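Local coordinates for protein polymeric immunoglobulin receptor (Mus musculus, PDB 4NOF) that probably helps bind and carry polymeric immunoglobulins across epithelia, through immunoglobulin-like domains such as this second one, at residues L90-A95 and A101-V106. Numbering follows the deposited sequence.
Sequences LYICQA and ADKKNV
Segments 90-95 and 101-106 belong to the F-G hairpin of a V-type immunoglobulin domain, with the G strand beginning at Asp-102 and the F strand supplying one cysteine of the intersheet disulfide. Three antiparallel hydrogen-bonded pairs, Tyr-91 with Val-106, Cys-93 with Lys-104 and Ala-95 with Asp-102, zip the backbones together; Tyr-91 N reaches Val-106 O at 2.8 Å in a nearly straight bond (171°). On the face turned to the second sheet, Cys-93 SG forms the disulfide with Cys-25 SG and lies 4.1 Å from Val-106 CG2, the methyl beside its own backbone N. Cys-93 CB packs against Lys-104 CB at 3.9 Å, whereas the lysine chain bends at chi2 (68°) and carries NZ off to Asp-9 O. The Tyr-91 ring likewise leads away, its hydroxyl hydrogen-bonded to Tyr-60 OH and, as a tyrosine corner, to Asp-87 O. Across the other face, Ile-92 CG1 makes a van der Waals contact with Asn-105 OD1 at 3.7 Å, while Asn-105 ND2 hydrogen-bonds to Ser-8 O. Gln-94 runs alongside Lys-103: Gln-94 OE1 lies 3.5 Å from Lys-103 CE, Gln-94 CG rests 3.7 Å from Ala-101 CB, and Gln-94 NE2 hydrogen-bonds to Gly-96 O. With an alanine here, Gly-96 O is likely to lose this donor, and the Ala-101 methyl and Lys-103 CE their neighbour. Tyr-91, Cys-93 and Val-106 thus give one face apolar packing around the disulfide, with the polar ends of Lys-104 and Asp-102 tied to loops; the other mixes Ile-92 with two amides and an extended lysine chain.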
ATOM      1  N   LEU A  90       8.322   3.977  -2.620  1.00 15.16           N
ATOM      2  CA  LEU A  90       8.112   3.063  -1.495  1.00 15.56           C
ATOM      3  C   LEU A  90       6.822   3.365  -0.767  1.00 15.24           C
ATOM      4  O   LEU A  90       6.468   4.531  -0.578  1.00 16.15           O
ATOM      5  CB  LEU A  90       9.252   3.176  -0.470  1.00 17.06           C
ATOM      6  CG  LEU A  90      10.601   2.620  -0.962  1.00 18.89           C
ATOM      7  CD1 LEU A  90      11.732   3.074  -0.032  1.00 20.94           C
ATOM      8  CD2 LEU A  90      10.559   1.112  -1.125  1.00 20.13           C
ATOM      9  N   TYR A  91       6.152   2.283  -0.352  1.00 15.21           N
ATOM     10  CA  TYR A  91       4.938   2.315   0.445  1.00 14.95           C
ATOM     11  C   TYR A  91       5.093   1.333   1.606  1.00 14.99           C
ATOM     12  O   TYR A  91       5.932   0.431   1.604  1.00 16.21           O
ATOM     13  CB  TYR A  91       3.731   1.886  -0.377  1.00 15.54           C
ATOM     14  CG  TYR A  91       3.329   2.785  -1.529  1.00 14.61           C
ATOM     15  CD1 TYR A  91       4.056   2.830  -2.725  1.00 14.91           C
ATOM     16  CD2 TYR A  91       2.147   3.531  -1.461  1.00 16.03           C
ATOM     17  CE1 TYR A  91       3.642   3.620  -3.758  1.00 15.02           C
ATOM     18  CE2 TYR A  91       1.720   4.302  -2.519  1.00 16.14           C
ATOM     19  CZ  TYR A  91       2.477   4.365  -3.662  1.00 15.61           C
ATOM     20  OH  TYR A  91       2.025   5.161  -4.731  1.00 17.85           O
ATOM     21  N   ILE A  92       4.265   1.524   2.615  1.00 14.68           N
ATOM     22  CA  ILE A  92       4.191   0.627   3.762  1.00 15.75           C
ATOM     23  C   ILE A  92       2.737   0.245   3.993  1.00 16.00           C
ATOM     24  O   ILE A  92       1.865   1.134   4.127  1.00 16.52           O
ATOM     25  CB  ILE A  92       4.790   1.239   5.064  1.00 17.83           C
ATOM     26  CG1 ILE A  92       6.263   1.591   4.892  1.00 20.30           C
ATOM     27  CG2 ILE A  92       4.665   0.241   6.184  1.00 19.06           C
ATOM     28  CD1 ILE A  92       6.843   2.352   6.089  1.00 21.12           C
ATOM     29  N   CYS A  93       2.489  -1.059   4.001  1.00 16.18           N
ATOM     30  CA  CYS A  93       1.213  -1.649   4.482  1.00 17.95           C
ATOM     31  C   CYS A  93       1.283  -1.713   5.969  1.00 19.29           C
ATOM     32  O   CYS A  93       2.328  -2.129   6.511  1.00 21.55           O
ATOM     33  CB  CYS A  93       1.087  -3.096   4.077  1.00 20.82           C
ATOM     34  SG  CYS A  93       1.029  -3.444   2.336  1.00 22.21           S
ATOM     35  N   GLN A  94       0.192  -1.374   6.642  1.00 18.65           N
ATOM     36  CA  GLN A  94       0.161  -1.554   8.101  1.00 20.01           C
ATOM     37  C   GLN A  94      -1.167  -2.106   8.549  1.00 20.49           C
ATOM     38  O   GLN A  94      -2.237  -1.664   8.095  1.00 18.64           O
ATOM     39  CB  GLN A  94       0.433  -0.239   8.807  1.00 22.30           C
ATOM     40  CG  GLN A  94       0.661  -0.373  10.311  1.00 25.81           C
ATOM     41  CD  GLN A  94       1.191   0.902  10.956  1.00 30.50           C
ATOM     42  OE1 GLN A  94       2.251   1.389  10.596  1.00 35.51           O
ATOM     43  NE2 GLN A  94       0.467   1.427  11.935  1.00 34.84           N
ATOM     44  N   ALA A  95      -1.108  -3.081   9.442  1.00 18.99           N
ATOM     45  CA  ALA A  95      -2.291  -3.503  10.155  1.00 19.78           C
ATOM     46  C   ALA A  95      -1.990  -3.286  11.617  1.00 20.94           C
ATOM     47  O   ALA A  95      -1.036  -3.845  12.130  1.00 21.88           O
ATOM     48  CB  ALA A  95      -2.597  -4.960   9.896  1.00 19.70           C
ATOM     49  N   ALA A 101       2.340  -3.377  15.404  1.00 19.21           N
ATOM     50  CA  ALA A 101       1.699  -3.358  14.075  1.00 19.74           C
ATOM     51  C   ALA A 101       2.397  -4.300  13.095  1.00 20.15           C
ATOM     52  O   ALA A 101       3.613  -4.478  13.137  1.00 19.85           O
ATOM     53  CB  ALA A 101       1.656  -1.945  13.533  1.00 21.05           C
ATOM     54  N   ASP A 102       1.630  -4.929  12.212  1.00 19.81           N
ATOM     55  CA  ASP A 102       2.226  -5.736  11.157  1.00 20.15           C
ATOM     56  C   ASP A 102       2.453  -4.824   9.954  1.00 21.65           C
ATOM     57  O   ASP A 102       1.507  -4.179   9.500  1.00 21.03           O
ATOM     58  CB  ASP A 102       1.318  -6.907  10.796  1.00 21.99           C
ATOM     59  CG  ASP A 102       1.097  -7.872  11.961  1.00 25.31           C
ATOM     60  OD1 ASP A 102       2.084  -8.252  12.644  1.00 28.90           O
ATOM     61  OD2 ASP A 102      -0.071  -8.241  12.206  1.00 24.95           O
ATOM     62  N   LYS A 103       3.695  -4.773   9.461  1.00 20.83           N
ATOM     63  CA  LYS A 103       4.063  -3.868   8.372  1.00 23.18           C
ATOM     64  C   LYS A 103       4.638  -4.680   7.238  1.00 22.97           C
ATOM     65  O   LYS A 103       5.255  -5.745   7.455  1.00 24.82           O
ATOM     66  CB  LYS A 103       5.072  -2.817   8.832  1.00 24.78           C
ATOM     67  CG  LYS A 103       4.564  -1.824   9.847  1.00 27.87           C
ATOM     68  CD  LYS A 103       5.722  -0.945  10.285  1.00 33.68           C
ATOM     69  CE  LYS A 103       5.339  -0.033  11.419  1.00 40.02           C
ATOM     70  NZ  LYS A 103       6.416   0.958  11.689  1.00 44.03           N
ATOM     71  N   LYS A 104       4.409  -4.221   6.014  1.00 19.04           N
ATOM     72  CA  LYS A 104       5.000  -4.823   4.835  1.00 18.68           C
ATOM     73  C   LYS A 104       5.522  -3.692   3.943  1.00 17.86           C
ATOM     74  O   LYS A 104       4.771  -2.758   3.594  1.00 16.66           O
ATOM     75  CB  LYS A 104       3.976  -5.665   4.065  1.00 20.86           C
ATOM     76  CG  LYS A 104       4.459  -6.254   2.729  1.00 22.48           C
ATOM     77  CD  LYS A 104       5.524  -7.304   2.916  1.00 25.02           C
ATOM     78  CE  LYS A 104       6.149  -7.660   1.580  1.00 26.65           C
ATOM     79  NZ  LYS A 104       7.233  -8.680   1.736  1.00 30.74           N
ATOM     80  N   ASN A 105       6.800  -3.775   3.583  1.00 16.57           N
ATOM     81  CA  ASN A 105       7.387  -2.833   2.671  1.00 15.72           C
ATOM     82  C   ASN A 105       7.084  -3.210   1.202  1.00 16.19           C
ATOM     83  O   ASN A 105       7.279  -4.356   0.799  1.00 16.99           O
ATOM     84  CB  ASN A 105       8.918  -2.763   2.889  1.00 16.52           C
ATOM     85  CG  ASN A 105       9.274  -2.191   4.243  1.00 18.53           C
ATOM     86  OD1 ASN A 105       8.847  -1.088   4.586  1.00 19.65           O
ATOM     87  ND2 ASN A 105      10.047  -2.929   5.009  1.00 18.16           N
ATOM     88  N   VAL A 106       6.719  -2.202   0.412  1.00 16.14           N
ATOM     89  CA  VAL A 106       6.320  -2.328  -0.964  1.00 17.36           C
ATOM     90  C   VAL A 106       7.012  -1.253  -1.798  1.00 16.75           C
ATOM     91  O   VAL A 106       7.191  -0.110  -1.344  1.00 17.17           O
ATOM     92  CB  VAL A 106       4.786  -2.132  -1.080  1.00 18.22           C
ATOM     93  CG1 VAL A 106       4.341  -2.025  -2.528  1.00 18.67           C
ATOM     94  CG2 VAL A 106       4.071  -3.282  -0.361  1.00 18.94           C
TER